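Local coordinates for protein nicking enzyme (Staphylococcus aureus, PDB 4HT4) that probably nicks plasmid DNA as a relaxase for conjugative transfer, passing on antibiotic resistance, and is represented here by its N-terminal relaxase domain bound to hairpin DNA, at residues Q45-I51 with D118-I124; E101-F106 with V175-H179; N112-I116 with I156-N160. The protein carries 1 engineered substitution. All blocks are in the same frame, centred on the assembly; numbering follows the deposited sequence.

Overall arrangement
All three contacts belong to one relaxase domain built on a five-stranded antiparallel sheet. Contact 1 joins the outer strand 48-52 to strand 117-122 by backbone hydrogen bonds and carries one ligand of the nickel ion; half of its touching residues are buried. Contact 2 lies off the sheet: helix 96-108, which packs on the face bearing Tyr48 and Leu119, meets helix 162-182 through an apolar centre, with exposed Glu101 and Lys178 at the edge. Contact 3 pairs the loops leading into strand 117-122 and helix 162-182, burying Met115 and Trp159 close to the DNA. Contacts 1 and 2 meet around Lys104, and contacts 1 and 3 where Ile51 touches Ile116.

Contact 1 of 3, residues Q45-I51 with D118-I124; sequences QCDYSEI and DLNIHKI. With NI (nickel (II) ion), chain C.
The edge of the relaxase sheet and its metal site come together here: strand 48-51 runs antiparallel to 118-122 (172° between the short axes), and beside the metal site Gln45 packs against His122. His122 ND1 binds the nickel ion at 2.0 Å beside two waters. His130 and His132 on the adjoining strand complete the protein ligands, a three-histidine metal site as in HUH relaxases. NE2 of His122 bonds to Asn25 O, and this second grip helps fix the rotation of the imidazole. Gln45 CG is lodged between its backbone N and carbonyl carbon (chi1 66°), and a further bend at chi2 brings the amide over to segment 118-124. There its plane stands 61° from the His122 ring, with Gln45 NE2 3.3 Å from His122 CB, while Gln45 OE1 accepts Lys123 N at 3.1 Å. Asp47 ties in the same turn, its N bonding to Ile121 O at 3.2 Å and its OD2 weakly to Ile124 N at 3.4 Å. Beyond it Ile121 N reaches Tyr48 O at 2.9 Å, and Glu50 and Leu119 form an antiparallel hydrogen-bonded pair, flanked by the non-hydrogen-bonded pairs Ser49-Asn120 and Ile51-Asp118. One face bears Tyr48, Glu50, Leu119 and Ile121, under helix 96-108. On that face Tyr48 CB lies 4.0 Å from Ile121 CD1, Leu119 CD2 comes in at the edge of the tyrosine ring, and Tyr48 OH donates to Glu50 OE1 at 2.9 Å from above the carboxylate plane. The other face carries Ser49, Ile51, Asp118 and Asn120 toward helices 18-26 and 64-74. Ile51 CG1 rests beside the Asp118 carboxylate, which is taken up by Trp68 NE1 and an Arg64 salt bridge.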
loop_
_atom_site.group_PDB
_atom_site.type_symbol
_atom_site.label_atom_id
_atom_site.label_comp_id
_atom_site.label_asym_id
_atom_site.label_seq_id
_atom_site.Cartn_x
_atom_site.Cartn_y
_atom_site.Cartn_z
ATOM N N GLN A 45 10.508 1.655 -13.485
ATOM C CA GLN A 45 10.530 0.201 -13.377
ATOM C C GLN A 45 9.473 -0.332 -12.411
ATOM O O GLN A 45 9.213 0.260 -11.363
ATOM C CB GLN A 45 11.927 -0.293 -12.987
ATOM C CG GLN A 45 12.387 0.116 -11.594
ATOM C CD GLN A 45 12.035 -0.913 -10.536
ATOM O OE1 GLN A 45 11.664 -2.044 -10.850
ATOM N NE2 GLN A 45 12.151 -0.524 -9.271
ATOM N N CYS A 46 8.862 -1.452 -12.784
ATOM C CA CYS A 46 7.853 -2.106 -11.961
ATOM C C CYS A 46 7.647 -3.529 -12.459
ATOM O O CYS A 46 7.305 -3.741 -13.621
ATOM C CB CYS A 46 6.530 -1.341 -12.010
ATOM S SG CYS A 46 5.230 -2.041 -10.966
ATOM N N ASP A 47 7.856 -4.501 -11.577
ATOM C CA ASP A 47 7.804 -5.905 -11.971
ATOM C C ASP A 47 6.464 -6.572 -11.661
ATOM O O ASP A 47 6.127 -7.601 -12.247
ATOM C CB ASP A 47 8.954 -6.681 -11.324
ATOM C CG ASP A 47 10.309 -6.073 -11.631
ATOM O OD1 ASP A 47 10.830 -6.305 -12.742
ATOM O OD2 ASP A 47 10.854 -5.365 -10.759
ATOM N N TYR A 48 5.702 -5.985 -10.744
ATOM C CA TYR A 48 4.376 -6.505 -10.426
ATOM C C TYR A 48 3.463 -5.418 -9.869
ATOM O O TYR A 48 3.867 -4.633 -9.011
ATOM C CB TYR A 48 4.474 -7.667 -9.436
ATOM C CG TYR A 48 3.164 -8.385 -9.203
ATOM C CD1 TYR A 48 2.745 -9.397 -10.054
ATOM C CD2 TYR A 48 2.348 -8.053 -8.129
ATOM C CE1 TYR A 48 1.549 -10.058 -9.846
ATOM C CE2 TYR A 48 1.149 -8.709 -7.912
ATOM C CZ TYR A 48 0.755 -9.710 -8.774
ATOM O OH TYR A 48 -0.436 -10.367 -8.563
ATOM N N SER A 49 2.230 -5.378 -10.364
ATOM C CA SER A 49 1.246 -4.409 -9.899
ATOM C C SER A 49 -0.120 -5.055 -9.730
ATOM O O SER A 49 -0.552 -5.846 -10.568
ATOM C CB SER A 49 1.149 -3.229 -10.866
ATOM O OG SER A 49 2.341 -2.466 -10.860
ATOM N N GLU A 50 -0.797 -4.709 -8.641
ATOM C CA GLU A 50 -2.130 -5.233 -8.372
ATOM C C GLU A 50 -2.864 -4.355 -7.366
ATOM O O GLU A 50 -2.256 -3.796 -6.454
ATOM C CB GLU A 50 -2.044 -6.667 -7.844
ATOM C CG GLU A 50 -3.393 -7.343 -7.661
ATOM C CD GLU A 50 -3.284 -8.681 -6.961
ATOM O OE1 GLU A 50 -2.155 -9.070 -6.594
ATOM O OE2 GLU A 50 -4.325 -9.343 -6.773
ATOM N N ILE A 51 -4.176 -4.234 -7.542
ATOM C CA ILE A 51 -5.017 -3.541 -6.577
ATOM C C ILE A 51 -5.925 -4.534 -5.861
ATOM O O ILE A 51 -6.717 -5.234 -6.493
ATOM C CB ILE A 51 -5.881 -2.461 -7.237
ATOM C CG1 ILE A 51 -5.000 -1.371 -7.842
ATOM C CG2 ILE A 51 -6.841 -1.860 -6.223
ATOM C CD1 ILE A 51 -5.782 -0.214 -8.406
ATOM N N ASP A 118 -2.946 -0.611 -3.155
ATOM C CA ASP A 118 -2.297 -0.559 -4.456
ATOM C C ASP A 118 -0.896 -1.147 -4.331
ATOM O O ASP A 118 0.053 -0.441 -3.987
ATOM C CB ASP A 118 -2.220 0.882 -4.959
ATOM C CG ASP A 118 -1.961 0.969 -6.452
ATOM O OD1 ASP A 118 -1.413 0.006 -7.028
ATOM O OD2 ASP A 118 -2.305 2.008 -7.051
ATOM N N LEU A 119 -0.775 -2.440 -4.611
ATOM C CA LEU A 119 0.490 -3.147 -4.442
ATOM C C LEU A 119 1.388 -3.029 -5.666
ATOM O O LEU A 119 0.975 -3.332 -6.787
ATOM C CB LEU A 119 0.239 -4.622 -4.129
ATOM C CG LEU A 119 1.486 -5.502 -4.022
ATOM C CD1 LEU A 119 2.341 -5.084 -2.836
ATOM C CD2 LEU A 119 1.099 -6.968 -3.921
ATOM N N ASN A 120 2.621 -2.587 -5.441
ATOM C CA ASN A 120 3.617 -2.502 -6.501
ATOM C C ASN A 120 4.976 -2.994 -6.019
ATOM O O ASN A 120 5.511 -2.494 -5.029
ATOM C CB ASN A 120 3.736 -1.070 -7.023
ATOM C CG ASN A 120 2.406 -0.498 -7.463
ATOM O OD1 ASN A 120 1.790 0.292 -6.748
ATOM N ND2 ASN A 120 1.948 -0.903 -8.641
ATOM N N ILE A 121 5.530 -3.974 -6.721
ATOM C CA ILE A 121 6.809 -4.558 -6.337
ATOM C C ILE A 121 7.957 -4.033 -7.194
ATOM O O ILE A 121 7.911 -4.106 -8.423
ATOM C CB ILE A 121 6.772 -6.090 -6.424
ATOM C CG1 ILE A 121 5.637 -6.641 -5.561
ATOM C CG2 ILE A 121 8.104 -6.676 -5.993
ATOM C CD1 ILE A 121 5.532 -8.144 -5.584
ATOM N N HIS A 122 8.986 -3.511 -6.534
ATOM C CA HIS A 122 10.139 -2.948 -7.225
ATOM C C HIS A 122 11.321 -3.902 -7.265
ATOM O O HIS A 122 11.444 -4.788 -6.420
ATOM C CB HIS A 122 10.586 -1.657 -6.547
ATOM C CG HIS A 122 9.717 -0.478 -6.844
ATOM N ND1 HIS A 122 9.939 0.766 -6.295
ATOM C CD2 HIS A 122 8.625 -0.354 -7.636
ATOM C CE1 HIS A 122 9.022 1.609 -6.742
ATOM N NE2 HIS A 122 8.212 0.953 -7.552
ATOM N N LYS A 123 12.183 -3.680 -8.255
ATOM C CA LYS A 123 13.476 -4.356 -8.422
ATOM C C LYS A 123 13.641 -5.760 -7.836
ATOM O O LYS A 123 14.442 -5.972 -6.926
ATOM C CB LYS A 123 14.623 -3.449 -7.952
ATOM C CG LYS A 123 14.419 -2.820 -6.582
ATOM C CD LYS A 123 15.640 -2.020 -6.153
ATOM C CE LYS A 123 15.925 -0.872 -7.105
ATOM N NZ LYS A 123 17.106 -0.079 -6.666
ATOM N N ILE A 124 12.893 -6.719 -8.373
ATOM C CA ILE A 124 13.153 -8.118 -8.069
ATOM C C ILE A 124 14.418 -8.496 -8.834
ATOM O O ILE A 124 14.858 -7.746 -9.708
ATOM C CB ILE A 124 11.983 -9.028 -8.482
ATOM C CG1 ILE A 124 10.646 -8.334 -8.227
ATOM C CG2 ILE A 124 12.034 -10.350 -7.728
ATOM C CD1 ILE A 124 9.448 -9.219 -8.484
HETATM NI NI NI C . 10.821 1.652 -4.717
HETATM O O HOH W 1 12.159 2.422 -3.504
HETATM O O HOH W 2 10.218 3.239 -5.718
#

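Contact 2 of 3, residues E101-F106 with V175-H179; sequences ELAKEF and VQNKH
Leu102 and His179 slide past one another in opposite directions where helices 96-108 and 162-182 pack nearly antiparallel, their short axes at 147° and 10.0 Å apart. In this helix-helix contact helix 96-108 packs against the sheet through Lys104 on Tyr48 and Glu50, and helix 162-182 runs along its flank. The imidazole lies flat on the leucine: Leu102 CA sits over the centre of one ring face in a CH-pi contact, 3.9 Å from the centroid, and Leu102 CD1 reaches His179 CD2 at 3.5 Å. The same methyl, Leu102 CD1, meets Val175 CG1 at 3.8 Å, one turn earlier on the helix. Toward the outside the chemistry turns polar. Glu105 sends CG anti to its backbone N (chi1 178°) and stays extended beyond, which carries its carboxylate across to the rim of the imidazole. Carboxylate and ring are turned 65° apart, yet the oxygen still lies in the ring plane. A negative charge so placed would probably favour a protonated imidazole. Lys178 crosses Glu105 at about a right angle and makes only a long salt bridge, NZ to OE2 at 3.9 Å. The firmer link is His179 NE2 to Glu105 OE1, 2.7 Å and almost straight.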
loop_
_atom_site.group_PDB
_atom_site.type_symbol
_atom_site.label_atom_id
_atom_site.label_comp_id
_atom_site.label_asym_id
_atom_site.label_seq_id
_atom_site.Cartn_x
_atom_site.Cartn_y
_atom_site.Cartn_z
ATOM N N GLU A 101 3.864 -13.812 -3.982
ATOM C CA GLU A 101 2.885 -14.422 -3.088
ATOM C C GLU A 101 3.060 -13.956 -1.647
ATOM O O GLU A 101 2.085 -13.829 -0.905
ATOM C CB GLU A 101 2.964 -15.949 -3.164
ATOM C CG GLU A 101 2.672 -16.519 -4.543
ATOM C CD GLU A 101 1.221 -16.346 -4.961
ATOM O OE1 GLU A 101 0.942 -16.412 -6.176
ATOM O OE2 GLU A 101 0.359 -16.155 -4.076
ATOM N N LEU A 102 4.304 -13.697 -1.260
ATOM C CA LEU A 102 4.603 -13.191 0.074
ATOM C C LEU A 102 4.025 -11.795 0.266
ATOM O O LEU A 102 3.305 -11.538 1.231
ATOM C CB LEU A 102 6.113 -13.171 0.311
ATOM C CG LEU A 102 6.588 -12.450 1.573
ATOM C CD1 LEU A 102 5.990 -13.093 2.811
ATOM C CD2 LEU A 102 8.107 -12.440 1.648
ATOM N N ALA A 103 4.342 -10.897 -0.662
ATOM C CA ALA A 103 3.859 -9.525 -0.597
ATOM C C ALA A 103 2.351 -9.460 -0.812
ATOM O O ALA A 103 1.676 -8.589 -0.265
ATOM C CB ALA A 103 4.579 -8.660 -1.617
ATOM N N LYS A 104 1.829 -10.383 -1.613
ATOM C CA LYS A 104 0.399 -10.427 -1.887
ATOM C C LYS A 104 -0.393 -10.789 -0.634
ATOM O O LYS A 104 -1.466 -10.238 -0.390
ATOM C CB LYS A 104 0.087 -11.421 -3.008
ATOM C CG LYS A 104 -1.399 -11.540 -3.315
ATOM C CD LYS A 104 -1.696 -12.663 -4.293
ATOM C CE LYS A 104 -1.459 -12.236 -5.733
ATOM N NZ LYS A 104 -1.945 -13.272 -6.689
ATOM N N GLU A 105 0.141 -11.710 0.162
ATOM C CA GLU A 105 -0.557 -12.172 1.358
ATOM C C GLU A 105 -0.668 -11.086 2.423
ATOM O O GLU A 105 -1.733 -10.887 3.008
ATOM C CB GLU A 105 0.117 -13.412 1.949
ATOM C CG GLU A 105 -0.550 -13.908 3.223
ATOM C CD GLU A 105 -0.001 -15.233 3.703
ATOM O OE1 GLU A 105 0.834 -15.828 2.989
ATOM O OE2 GLU A 105 -0.407 -15.682 4.796
ATOM N N PHE A 106 0.434 -10.387 2.674
ATOM C CA PHE A 106 0.448 -9.331 3.676
ATOM C C PHE A 106 -0.452 -8.173 3.266
ATOM O O PHE A 106 -1.061 -7.515 4.110
ATOM C CB PHE A 106 1.872 -8.829 3.910
ATOM C CG PHE A 106 1.957 -7.693 4.886
ATOM C CD1 PHE A 106 1.851 -7.926 6.246
ATOM C CD2 PHE A 106 2.134 -6.392 4.446
ATOM C CE1 PHE A 106 1.926 -6.886 7.149
ATOM C CE2 PHE A 106 2.210 -5.346 5.346
ATOM C CZ PHE A 106 2.106 -5.594 6.699
ATOM N N VAL A 175 4.468 -13.204 8.832
ATOM C CA VAL A 175 4.144 -13.605 7.468
ATOM C C VAL A 175 5.409 -13.922 6.674
ATOM O O VAL A 175 5.466 -14.921 5.956
ATOM C CB VAL A 175 3.323 -12.524 6.736
ATOM C CG1 VAL A 175 3.160 -12.877 5.265
ATOM C CG2 VAL A 175 1.963 -12.360 7.395
ATOM N N GLN A 176 6.423 -13.077 6.816
ATOM C CA GLN A 176 7.678 -13.270 6.101
ATOM C C GLN A 176 8.403 -14.527 6.572
ATOM O O GLN A 176 8.886 -15.311 5.755
ATOM C CB GLN A 176 8.585 -12.051 6.265
ATOM C CG GLN A 176 9.885 -12.149 5.496
ATOM C CD GLN A 176 10.707 -10.883 5.584
ATOM O OE1 GLN A 176 10.324 -9.925 6.256
ATOM N NE2 GLN A 176 11.845 -10.871 4.904
ATOM N N ASN A 177 8.474 -14.711 7.888
ATOM C CA ASN A 177 9.101 -15.897 8.462
ATOM C C ASN A 177 8.397 -17.180 8.039
ATOM O O ASN A 177 9.032 -18.220 7.870
ATOM C CB ASN A 177 9.146 -15.802 9.989
ATOM C CG ASN A 177 10.182 -14.815 10.484
ATOM O OD1 ASN A 177 11.197 -14.579 9.828
ATOM N ND2 ASN A 177 9.935 -14.234 11.651
ATOM N N LYS A 178 7.083 -17.095 7.868
ATOM C CA LYS A 178 6.289 -18.236 7.434
ATOM C C LYS A 178 6.678 -18.663 6.025
ATOM O O LYS A 178 6.860 -19.849 5.754
ATOM C CB LYS A 178 4.800 -17.896 7.486
ATOM C CG LYS A 178 3.892 -18.985 6.944
ATOM C CD LYS A 178 2.439 -18.542 6.968
ATOM C CE LYS A 178 1.529 -19.594 6.360
ATOM N NZ LYS A 178 0.105 -19.160 6.384
ATOM N N HIS A 179 6.807 -17.688 5.131
ATOM C CA HIS A 179 7.195 -17.967 3.752
ATOM C C HIS A 179 8.656 -18.386 3.654
ATOM O O HIS A 179 9.032 -19.141 2.758
ATOM C CB HIS A 179 6.929 -16.753 2.861
ATOM C CG HIS A 179 5.506 -16.635 2.418
ATOM N ND1 HIS A 179 5.091 -16.976 1.148
ATOM C CD2 HIS A 179 4.396 -16.224 3.076
ATOM C CE1 HIS A 179 3.791 -16.776 1.042
ATOM N NE2 HIS A 179 3.344 -16.319 2.198
#

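Contact 3 of 3, residues N112-I116 with I156-N160; sequences NEGMI and IRDWN. With nucleotides of chain B.
Glu113 and Trp159 mark the nearest approach of two irregular segments, their CA atoms still 8.6 Å apart, so that the indole of Trp159 spans the distance to backbone and side chain alike. The peptide between Glu113 and Gly114 is modelled cis, and its own atoms lie against the indole: Glu113 O lies in the ring plane at its edge, 3.5 Å from Trp159 NE1, while Gly114 N is 3.5 Å from Trp159 CZ2. Over one face of the ring runs Met115, a selenomethionine. Its CG makes a CH-pi contact 3.6 Å from the centroid of the six-membered ring and its SE a Met-aromatic one at 4.5 Å, and a bend at chi3 (72°) brings CE back to within 3.5 Å of Trp159 CE3. Arg157 CB covers the opposite face, so the indole is sandwiched. Arg157 NH1 approaches Glu113 O at 3.1 Å, while its NE is salt-bridged to Glu147. Next along, Asn160 meets the bound DNA, with CB 3.7 Å from C2 of DA19 of chain B. The Glu113 carboxylate turns to helix 162-182, where Arg171, Lys164 and Trp168 take it up, and Met115 packs on Cys135 and Thr136 of strand 130-136 just before strand 117-122 begins.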
loop_
_atom_site.group_PDB
_atom_site.type_symbol
_atom_site.label_atom_id
_atom_site.label_comp_id
_atom_site.label_asym_id
_atom_site.label_seq_id
_atom_site.Cartn_x
_atom_site.Cartn_y
_atom_site.Cartn_z
ATOM N N ASN A 112 -8.286 -6.767 4.463
ATOM C CA ASN A 112 -9.215 -7.479 5.327
ATOM C C ASN A 112 -9.665 -6.623 6.503
ATOM O O ASN A 112 -10.449 -7.066 7.342
ATOM C CB ASN A 112 -8.569 -8.765 5.845
ATOM C CG ASN A 112 -9.175 -10.008 5.232
ATOM O OD1 ASN A 112 -9.980 -10.694 5.863
ATOM N ND2 ASN A 112 -8.795 -10.303 3.994
ATOM N N GLU A 113 -9.168 -5.392 6.558
ATOM C CA GLU A 113 -9.417 -4.516 7.704
ATOM C C GLU A 113 -10.399 -3.314 7.630
ATOM O O GLU A 113 -10.752 -2.796 8.689
ATOM C CB GLU A 113 -8.083 -4.054 8.308
ATOM C CG GLU A 113 -7.245 -5.192 8.869
ATOM C CD GLU A 113 -5.993 -4.706 9.571
ATOM O OE1 GLU A 113 -4.903 -5.239 9.278
ATOM O OE2 GLU A 113 -6.101 -3.797 10.422
ATOM N N GLY A 114 -10.850 -2.840 6.461
ATOM C CA GLY A 114 -10.513 -3.323 5.135
ATOM C C GLY A 114 -10.236 -2.183 4.179
ATOM O O GLY A 114 -11.156 -1.527 3.689
HETATM N N MSE A 115 -8.956 -1.951 3.917
HETATM C CA MSE A 115 -8.526 -0.846 3.072
HETATM C C MSE A 115 -8.405 -1.299 1.623
HETATM O O MSE A 115 -8.516 -2.486 1.321
HETATM C CB MSE A 115 -7.174 -0.323 3.559
HETATM C CG MSE A 115 -6.847 -0.733 4.986
HETATM SE SE MSE A 115 -4.975 -0.486 5.468
HETATM C CE MSE A 115 -4.943 1.449 5.568
ATOM N N ILE A 116 -8.186 -0.343 0.728
ATOM C CA ILE A 116 -7.858 -0.659 -0.653
ATOM C C ILE A 116 -6.353 -0.516 -0.828
ATOM O O ILE A 116 -5.785 0.536 -0.531
ATOM C CB ILE A 116 -8.579 0.268 -1.641
ATOM C CG1 ILE A 116 -10.095 0.126 -1.497
ATOM C CG2 ILE A 116 -8.147 -0.042 -3.065
ATOM C CD1 ILE A 116 -10.879 0.952 -2.488
ATOM N N ILE A 156 -12.485 7.093 13.081
ATOM C CA ILE A 156 -13.488 6.112 12.685
ATOM C C ILE A 156 -12.836 4.736 12.577
ATOM O O ILE A 156 -13.417 3.723 12.973
ATOM C CB ILE A 156 -14.174 6.506 11.354
ATOM C CG1 ILE A 156 -15.449 7.307 11.624
ATOM C CG2 ILE A 156 -14.521 5.277 10.527
ATOM C CD1 ILE A 156 -15.219 8.626 12.323
ATOM N N ARG A 157 -11.615 4.711 12.054
ATOM C CA ARG A 157 -10.850 3.476 11.948
ATOM C C ARG A 157 -9.637 3.530 12.869
ATOM O O ARG A 157 -9.161 4.609 13.218
ATOM C CB ARG A 157 -10.404 3.250 10.506
ATOM C CG ARG A 157 -11.549 3.094 9.521
ATOM C CD ARG A 157 -12.107 1.684 9.536
ATOM N NE ARG A 157 -13.206 1.527 8.587
ATOM C CZ ARG A 157 -13.667 0.355 8.164
ATOM N NH1 ARG A 157 -13.119 -0.772 8.599
ATOM N NH2 ARG A 157 -14.672 0.309 7.300
ATOM N N ASP A 158 -9.139 2.363 13.262
ATOM C CA ASP A 158 -8.004 2.290 14.174
ATOM C C ASP A 158 -6.691 2.133 13.414
ATOM O O ASP A 158 -5.677 1.740 13.987
ATOM C CB ASP A 158 -8.179 1.125 15.149
ATOM C CG ASP A 158 -8.147 -0.224 14.455
ATOM O OD1 ASP A 158 -8.573 -0.304 13.283
ATOM O OD2 ASP A 158 -7.697 -1.205 15.084
ATOM N N TRP A 159 -6.715 2.452 12.126
ATOM C CA TRP A 159 -5.562 2.240 11.257
ATOM C C TRP A 159 -4.359 3.115 11.611
ATOM O O TRP A 159 -3.231 2.802 11.232
ATOM C CB TRP A 159 -5.954 2.475 9.797
ATOM C CG TRP A 159 -7.008 1.539 9.301
ATOM C CD1 TRP A 159 -7.415 0.380 9.891
ATOM C CD2 TRP A 159 -7.793 1.682 8.112
ATOM N NE1 TRP A 159 -8.404 -0.210 9.143
ATOM C CE2 TRP A 159 -8.654 0.570 8.046
ATOM C CE3 TRP A 159 -7.852 2.643 7.098
ATOM C CZ2 TRP A 159 -9.563 0.391 7.006
ATOM C CZ3 TRP A 159 -8.754 2.461 6.065
ATOM C CH2 TRP A 159 -9.597 1.345 6.029
ATOM N N ASN A 160 -4.595 4.204 12.334
ATOM C CA ASN A 160 -3.535 5.174 12.599
ATOM C C ASN A 160 -3.021 5.176 14.035
ATOM O O ASN A 160 -2.417 6.151 14.483
ATOM C CB ASN A 160 -4.000 6.580 12.222
ATOM C CG ASN A 160 -4.670 6.626 10.867
ATOM O OD1 ASN A 160 -4.010 6.771 9.838
ATOM N ND2 ASN A 160 -5.993 6.499 10.859
ATOM P P DT B 20 6.121 9.254 13.340
ATOM O OP1 DT B 20 7.135 10.258 13.729
ATOM O OP2 DT B 20 6.164 8.637 11.996
ATOM O "O5'" DT B 20 6.139 8.072 14.411
ATOM C "C5'" DT B 20 6.014 8.369 15.792
ATOM C "C4'" DT B 20 5.258 7.256 16.492
ATOM O "O4'" DT B 20 3.946 7.140 15.885
ATOM C "C3'" DT B 20 5.908 5.881 16.385
ATOM O "O3'" DT B 20 5.774 5.168 17.612
ATOM C "C2'" DT B 20 5.115 5.210 15.269
ATOM C "C1'" DT B 20 3.730 5.804 15.491
ATOM N N1 DT B 20 2.882 5.813 14.275
ATOM C C2 DT B 20 1.579 5.389 14.369
ATOM O O2 DT B 20 1.078 5.005 15.406
ATOM N N3 DT B 20 0.874 5.430 13.196
ATOM C C4 DT B 20 1.336 5.845 11.964
ATOM O O4 DT B 20 0.630 5.848 10.963
ATOM C C5 DT B 20 2.709 6.277 11.937
ATOM C C7 DT B 20 3.323 6.751 10.655
ATOM C C6 DT B 20 3.409 6.241 13.077
ATOM P P DA B 19 4.010 15.119 10.974
ATOM O OP1 DA B 19 5.355 15.632 11.319
ATOM O OP2 DA B 19 3.626 14.963 9.554
ATOM O "O5'" DA B 19 3.787 13.704 11.687
ATOM C "C5'" DA B 19 4.092 13.533 13.064
ATOM C "C4'" DA B 19 3.720 12.137 13.535
ATOM O "O4'" DA B 19 2.277 11.986 13.529
ATOM C "C3'" DA B 19 4.275 10.995 12.689
ATOM O "O3'" DA B 19 4.675 9.927 13.531
ATOM C "C2'" DA B 19 3.091 10.584 11.821
ATOM C "C1'" DA B 19 1.907 10.880 12.735
ATOM N N9 DA B 19 0.699 11.241 12.002
ATOM C C8 DA B 19 0.616 12.102 10.944
ATOM N N7 DA B 19 -0.600 12.241 10.476
ATOM C C5 DA B 19 -1.366 11.417 11.284
ATOM C C6 DA B 19 -2.744 11.121 11.303
ATOM N N6 DA B 19 -3.623 11.651 10.446
ATOM N N1 DA B 19 -3.179 10.255 12.243
ATOM C C2 DA B 19 -2.297 9.725 13.102
ATOM N N3 DA B 19 -0.983 9.929 13.179
ATOM C C4 DA B 19 -0.581 10.792 12.233
#